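Local coordinates for protein Lpg2148(MvcA) (Legionella pneumophila subsp. pneumophila str. Philadelphia 1, PDB 6K11) that probably acts as a ubiquitin deamidase that also removes ubiquitin from the host ubiquitin-conjugating enzyme UBE2N, at residues A[228-240]-A[246-258]. Numbering follows the deposited sequence.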
loop_
_atom_site.group_PDB
_atom_site.type_symbol
_atom_site.label_atom_id
_atom_site.label_comp_id
_atom_site.label_asym_id
_atom_site.label_seq_id
_atom_site.Cartn_x
_atom_site.Cartn_y
_atom_site.Cartn_z
ATOM N N TRP A 228 7.587 4.739 10.290
ATOM C CA TRP A 228 7.348 4.650 8.855
ATOM C C TRP A 228 6.132 3.772 8.573
ATOM O O TRP A 228 5.904 2.761 9.248
ATOM C CB TRP A 228 8.581 4.093 8.151
ATOM C CG TRP A 228 9.781 5.006 8.232
ATOM C CD1 TRP A 228 10.757 5.005 9.196
ATOM C CD2 TRP A 228 10.129 6.052 7.311
ATOM N NE1 TRP A 228 11.696 5.978 8.921
ATOM C CE2 TRP A 228 11.330 6.637 7.773
ATOM C CE3 TRP A 228 9.542 6.548 6.139
ATOM C CZ2 TRP A 228 11.951 7.694 7.105
ATOM C CZ3 TRP A 228 10.159 7.601 5.476
ATOM C CH2 TRP A 228 11.353 8.163 5.962
ATOM N N ILE A 229 5.332 4.174 7.588
ATOM C CA ILE A 229 4.142 3.418 7.202
ATOM C C ILE A 229 4.060 3.356 5.678
ATOM O O ILE A 229 4.438 4.308 4.988
ATOM C CB ILE A 229 2.870 4.036 7.820
ATOM C CG1 ILE A 229 1.624 3.230 7.467
ATOM C CG2 ILE A 229 2.704 5.479 7.404
ATOM C CD1 ILE A 229 0.384 3.756 8.154
ATOM N N GLY A 230 3.582 2.226 5.159
ATOM C CA GLY A 230 3.464 2.016 3.724
ATOM C C GLY A 230 2.664 3.093 3.013
ATOM O O GLY A 230 1.543 3.427 3.414
ATOM N N SER A 231 3.245 3.667 1.964
ATOM C CA SER A 231 2.565 4.658 1.138
ATOM C C SER A 231 2.166 4.109 -0.225
ATOM O O SER A 231 1.088 4.435 -0.729
ATOM C CB SER A 231 3.465 5.895 0.952
ATOM O OG SER A 231 2.807 6.937 0.247
ATOM N N HIS A 232 2.996 3.261 -0.825
ATOM C CA HIS A 232 2.731 2.802 -2.182
ATOM C C HIS A 232 3.590 1.577 -2.434
ATOM O O HIS A 232 4.615 1.367 -1.779
ATOM C CB HIS A 232 3.004 3.921 -3.213
ATOM C CG HIS A 232 2.576 3.590 -4.612
ATOM N ND1 HIS A 232 1.408 2.912 -4.895
ATOM C CD2 HIS A 232 3.152 3.864 -5.811
ATOM C CE1 HIS A 232 1.293 2.762 -6.206
ATOM N NE2 HIS A 232 2.332 3.340 -6.785
ATOM N N SER A 233 3.134 0.759 -3.373
ATOM C CA SER A 233 3.811 -0.461 -3.784
ATOM C C SER A 233 3.712 -0.539 -5.298
ATOM O O SER A 233 2.695 -0.135 -5.864
ATOM C CB SER A 233 3.151 -1.686 -3.137
ATOM O OG SER A 233 3.466 -2.875 -3.843
ATOM N N PHE A 234 4.769 -1.007 -5.951
ATOM C CA PHE A 234 4.709 -1.228 -7.393
ATOM C C PHE A 234 5.835 -2.164 -7.782
ATOM O O PHE A 234 6.719 -2.478 -6.980
ATOM C CB PHE A 234 4.779 0.088 -8.204
ATOM C CG PHE A 234 6.071 0.876 -8.049
ATOM C CD1 PHE A 234 6.269 1.721 -6.956
ATOM C CD2 PHE A 234 7.059 0.823 -9.038
ATOM C CE1 PHE A 234 7.433 2.465 -6.826
ATOM C CE2 PHE A 234 8.221 1.579 -8.922
ATOM C CZ PHE A 234 8.411 2.398 -7.802
ATOM N N THR A 235 5.787 -2.618 -9.029
ATOM C CA THR A 235 6.814 -3.490 -9.553
ATOM C C THR A 235 7.329 -2.910 -10.861
ATOM O O THR A 235 6.676 -2.089 -11.514
ATOM C CB THR A 235 6.290 -4.929 -9.759
ATOM O OG1 THR A 235 5.088 -4.897 -10.553
ATOM C CG2 THR A 235 5.982 -5.583 -8.423
ATOM N N ILE A 236 8.526 -3.342 -11.227
ATOM C CA ILE A 236 9.119 -3.017 -12.511
ATOM C C ILE A 236 9.651 -4.318 -13.083
ATOM O O ILE A 236 10.296 -5.097 -12.369
ATOM C CB ILE A 236 10.237 -1.965 -12.391
ATOM C CG1 ILE A 236 9.634 -0.563 -12.171
ATOM C CG2 ILE A 236 11.107 -1.964 -13.659
ATOM C CD1 ILE A 236 10.674 0.522 -12.035
ATOM N N TYR A 237 9.376 -4.557 -14.361
ATOM C CA TYR A 237 9.815 -5.769 -15.042
ATOM C C TYR A 237 10.768 -5.367 -16.159
ATOM O O TYR A 237 10.457 -4.481 -16.961
ATOM C CB TYR A 237 8.614 -6.547 -15.589
ATOM C CG TYR A 237 8.962 -7.787 -16.388
ATOM C CD1 TYR A 237 9.744 -8.810 -15.841
ATOM C CD2 TYR A 237 8.493 -7.938 -17.689
ATOM C CE1 TYR A 237 10.052 -9.959 -16.582
ATOM C CE2 TYR A 237 8.795 -9.077 -18.434
ATOM C CZ TYR A 237 9.582 -10.077 -17.874
ATOM O OH TYR A 237 9.884 -11.200 -18.624
ATOM N N ILE A 238 11.934 -5.994 -16.192
ATOM C CA ILE A 238 12.950 -5.713 -17.197
ATOM C C ILE A 238 13.221 -6.998 -17.973
ATOM O O ILE A 238 14.001 -7.848 -17.537
ATOM C CB ILE A 238 14.239 -5.160 -16.565
ATOM C CG1 ILE A 238 13.924 -3.939 -15.699
ATOM C CG2 ILE A 238 15.240 -4.781 -17.667
ATOM C CD1 ILE A 238 14.965 -3.657 -14.626
ATOM N N PRO A 239 12.567 -7.188 -19.115
ATOM C CA PRO A 239 12.743 -8.423 -19.880
ATOM C C PRO A 239 14.058 -8.422 -20.652
ATOM O O PRO A 239 14.637 -7.377 -20.963
ATOM C CB PRO A 239 11.545 -8.425 -20.838
ATOM C CG PRO A 239 11.214 -6.965 -21.025
ATOM C CD PRO A 239 11.548 -6.302 -19.711
ATOM N N GLN A 240 14.522 -9.635 -20.958
ATOM C CA GLN A 240 15.751 -9.793 -21.723
ATOM C C GLN A 240 15.629 -9.131 -23.089
ATOM O O GLN A 240 14.558 -9.108 -23.708
ATOM C CB GLN A 240 16.079 -11.275 -21.897
ATOM C CG GLN A 240 15.029 -12.008 -22.699
ATOM C CD GLN A 240 15.240 -13.507 -22.735
ATOM O OE1 GLN A 240 14.303 -14.285 -22.491
ATOM N NE2 GLN A 240 16.471 -13.927 -23.041
ATOM N N PRO A 246 18.358 -1.992 -26.998
ATOM C CA PRO A 246 18.474 -1.319 -25.698
ATOM C C PRO A 246 17.538 -1.929 -24.660
ATOM O O PRO A 246 16.417 -2.346 -24.966
ATOM C CB PRO A 246 18.094 0.133 -26.014
ATOM C CG PRO A 246 17.222 0.041 -27.226
ATOM C CD PRO A 246 17.773 -1.112 -28.028
ATOM N N ARG A 247 18.018 -1.981 -23.421
ATOM C CA ARG A 247 17.230 -2.543 -22.332
ATOM C C ARG A 247 16.071 -1.613 -21.985
ATOM O O ARG A 247 16.221 -0.387 -21.972
ATOM C CB ARG A 247 18.130 -2.781 -21.124
ATOM C CG ARG A 247 17.431 -2.865 -19.792
ATOM C CD ARG A 247 18.440 -3.173 -18.706
ATOM N NE ARG A 247 18.635 -4.610 -18.535
ATOM C CZ ARG A 247 19.548 -5.149 -17.730
ATOM N NH1 ARG A 247 20.364 -4.368 -17.033
ATOM N NH2 ARG A 247 19.649 -6.466 -17.627
ATOM N N GLN A 248 14.895 -2.203 -21.737
ATOM C CA GLN A 248 13.671 -1.457 -21.455
ATOM C C GLN A 248 13.068 -1.957 -20.152
ATOM O O GLN A 248 13.192 -3.135 -19.811
ATOM C CB GLN A 248 12.630 -1.598 -22.586
ATOM C CG GLN A 248 13.170 -1.370 -23.988
ATOM C CD GLN A 248 13.343 0.096 -24.314
ATOM O OE1 GLN A 248 12.929 0.971 -23.548
ATOM N NE2 GLN A 248 13.955 0.378 -25.463
ATOM N N PHE A 249 12.419 -1.050 -19.420
ATOM C CA PHE A 249 11.743 -1.380 -18.170
ATOM C C PHE A 249 10.276 -0.995 -18.267
ATOM O O PHE A 249 9.908 -0.078 -19.013
ATOM C CB PHE A 249 12.363 -0.658 -16.969
ATOM C CG PHE A 249 11.840 0.755 -16.753
ATOM C CD1 PHE A 249 12.342 1.819 -17.494
ATOM C CD2 PHE A 249 10.860 1.019 -15.790
ATOM C CE1 PHE A 249 11.872 3.113 -17.304
ATOM C CE2 PHE A 249 10.384 2.318 -15.599
ATOM C CZ PHE A 249 10.905 3.369 -16.351
ATOM N N TYR A 250 9.434 -1.698 -17.510
ATOM C CA TYR A 250 7.998 -1.411 -17.509
ATOM C C TYR A 250 7.509 -1.376 -16.072
ATOM O O TYR A 250 7.603 -2.400 -15.370
ATOM C CB TYR A 250 7.226 -2.445 -18.329
ATOM C CG TYR A 250 7.688 -2.451 -19.766
ATOM C CD1 TYR A 250 7.166 -1.551 -20.690
ATOM C CD2 TYR A 250 8.698 -3.309 -20.179
ATOM C CE1 TYR A 250 7.616 -1.542 -22.011
ATOM C CE2 TYR A 250 9.153 -3.304 -21.490
ATOM C CZ TYR A 250 8.609 -2.421 -22.398
ATOM O OH TYR A 250 9.063 -2.416 -23.700
ATOM N N PRO A 251 6.989 -0.243 -15.592
ATOM C CA PRO A 251 6.380 -0.223 -14.259
ATOM C C PRO A 251 4.918 -0.627 -14.327
ATOM O O PRO A 251 4.187 -0.271 -15.259
ATOM C CB PRO A 251 6.532 1.245 -13.827
ATOM C CG PRO A 251 6.450 2.021 -15.129
ATOM C CD PRO A 251 6.992 1.093 -16.221
ATOM N N TYR A 252 4.503 -1.380 -13.303
ATOM C CA TYR A 252 3.146 -1.887 -13.145
ATOM C C TYR A 252 2.609 -1.466 -11.785
ATOM O O TYR A 252 3.306 -1.612 -10.768
ATOM C CB TYR A 252 3.105 -3.430 -13.212
ATOM C CG TYR A 252 3.769 -4.086 -14.406
ATOM C CD1 TYR A 252 3.785 -3.488 -15.656
ATOM C CD2 TYR A 252 4.357 -5.349 -14.268
ATOM C CE1 TYR A 252 4.405 -4.143 -16.754
ATOM C CE2 TYR A 252 4.958 -5.988 -15.329
ATOM C CZ TYR A 252 4.978 -5.393 -16.562
ATOM O OH TYR A 252 5.584 -6.077 -17.595
ATOM N N GLN A 253 1.361 -0.997 -11.743
ATOM C CA GLN A 253 0.798 -0.648 -10.445
ATOM C C GLN A 253 -0.718 -0.498 -10.498
ATOM O O GLN A 253 -1.321 -0.319 -11.561
ATOM C CB GLN A 253 1.404 0.661 -9.920
ATOM C CG GLN A 253 1.045 1.879 -10.786
ATOM C CD GLN A 253 1.295 3.162 -10.040
ATOM O OE1 GLN A 253 2.417 3.412 -9.606
ATOM N NE2 GLN A 253 0.255 3.954 -9.844
ATOM N N ALA A 254 -1.313 -0.560 -9.310
ATOM C CA ALA A 254 -2.624 -0.006 -8.997
ATOM C C ALA A 254 -2.456 1.044 -7.899
ATOM O O ALA A 254 -1.410 1.125 -7.247
ATOM C CB ALA A 254 -3.610 -1.101 -8.527
ATOM N N TYR A 255 -3.472 1.887 -7.727
ATOM C CA TYR A 255 -3.469 2.889 -6.656
ATOM C C TYR A 255 -4.894 3.016 -6.135
ATOM O O TYR A 255 -5.776 3.512 -6.846
ATOM C CB TYR A 255 -2.919 4.241 -7.141
ATOM C CG TYR A 255 -2.324 5.050 -6.010
ATOM C CD1 TYR A 255 -3.138 5.588 -5.011
ATOM C CD2 TYR A 255 -0.948 5.238 -5.912
ATOM C CE1 TYR A 255 -2.584 6.320 -3.938
ATOM C CE2 TYR A 255 -0.389 5.971 -4.861
ATOM C CZ TYR A 255 -1.204 6.495 -3.874
ATOM O OH TYR A 255 -0.629 7.199 -2.840
ATOM N N PHE A 256 -5.125 2.543 -4.903
ATOM C CA PHE A 256 -6.476 2.491 -4.344
ATOM C C PHE A 256 -7.160 3.856 -4.384
ATOM O O PHE A 256 -6.576 4.872 -3.985
ATOM C CB PHE A 256 -6.440 1.979 -2.894
ATOM C CG PHE A 256 -7.815 1.723 -2.307
ATOM C CD1 PHE A 256 -8.536 2.747 -1.704
ATOM C CD2 PHE A 256 -8.386 0.452 -2.363
ATOM C CE1 PHE A 256 -9.802 2.514 -1.182
ATOM C CE2 PHE A 256 -9.648 0.214 -1.829
ATOM C CZ PHE A 256 -10.350 1.243 -1.240
ATOM N N GLY A 257 -8.412 3.864 -4.838
ATOM C CA GLY A 257 -9.189 5.088 -4.985
ATOM C C GLY A 257 -8.896 5.870 -6.243
ATOM O O GLY A 257 -9.623 6.829 -6.543
ATOM N N SER A 258 -7.860 5.489 -6.997
ATOM C CA SER A 258 -7.476 6.193 -8.214
ATOM C C SER A 258 -7.652 5.331 -9.458
ATOM O O SER A 258 -8.365 5.745 -10.377
ATOM C CB SER A 258 -6.029 6.695 -8.115
ATOM O OG SER A 258 -5.657 7.347 -9.327
HETATM O O HOH W 1 1.027 -1.625 -7.465
HETATM O O HOH W 2 2.709 -3.903 -9.169
HETATM O O HOH W 3 16.920 -7.938 -17.561
HETATM O O HOH W 4 14.109 -4.798 -21.859
HETATM O O HOH W 5 17.412 -6.680 -20.315
#
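T235 and Y252 form a hydrogen-bonded pair in an antiparallel hairpin between strands 228-238 and 250-252. T235 N to Y252 O is 3.2 Å, and Y252 N to T235 O is 2.9 Å. Y237 and Y250 form a second such pair, again with two bonds. I236 faces P251 between them as a non-hydrogen-bonded pair, a position where P251, which has no amide proton, costs the ladder no bond.

Beyond Q253 the backbones separate, and a water takes a hydrogen bond from A254 N and donates one to S233 O. A second water, beside the T235–Y252 pair, links T235 OG1 and Y252 O. Side chains also span the contact. H232 NE2 donates to Q253 OE1 at 2.8 Å, nearly straight at 168°. The oxygen lies in the imidazole plane, but NE2 approaches from above the amide carbonyl, 61° out of its plane. H232 holds CG anti to its backbone N (chi1 -172°), which directs the ring toward Q253. Y255 CD2 sits over one ring face, 3.4 Å from H232 CE1. A254 O lies at the ring edge. The imidazole is thus held at its edge and on one face.

Farther along, I236 CG2 meets the edge of the F249 ring at CD2, 3.7 Å away. On the other side of the sheet, Y237 and Y252 lie side by side, with Y237 CB 3.7 Å from Y252 CE2. I238 CG2 packs 3.5 Å from R247 NE; the guanidinium NH1 is hydrogen-bonded to L110 O.

Strand 250-252 is an outer strand of the sheet, and 120-129 flanks 228-238 on its other side. Y237 and Y252 pack on helix 4-19 and bond G5 and H9. H232 touches C71 of helix 71-83, consistent with a Cys-His-Gln catalytic triad of the papain-like kind, C71, H232 and Q253, with Gln in the place of papain's Asn.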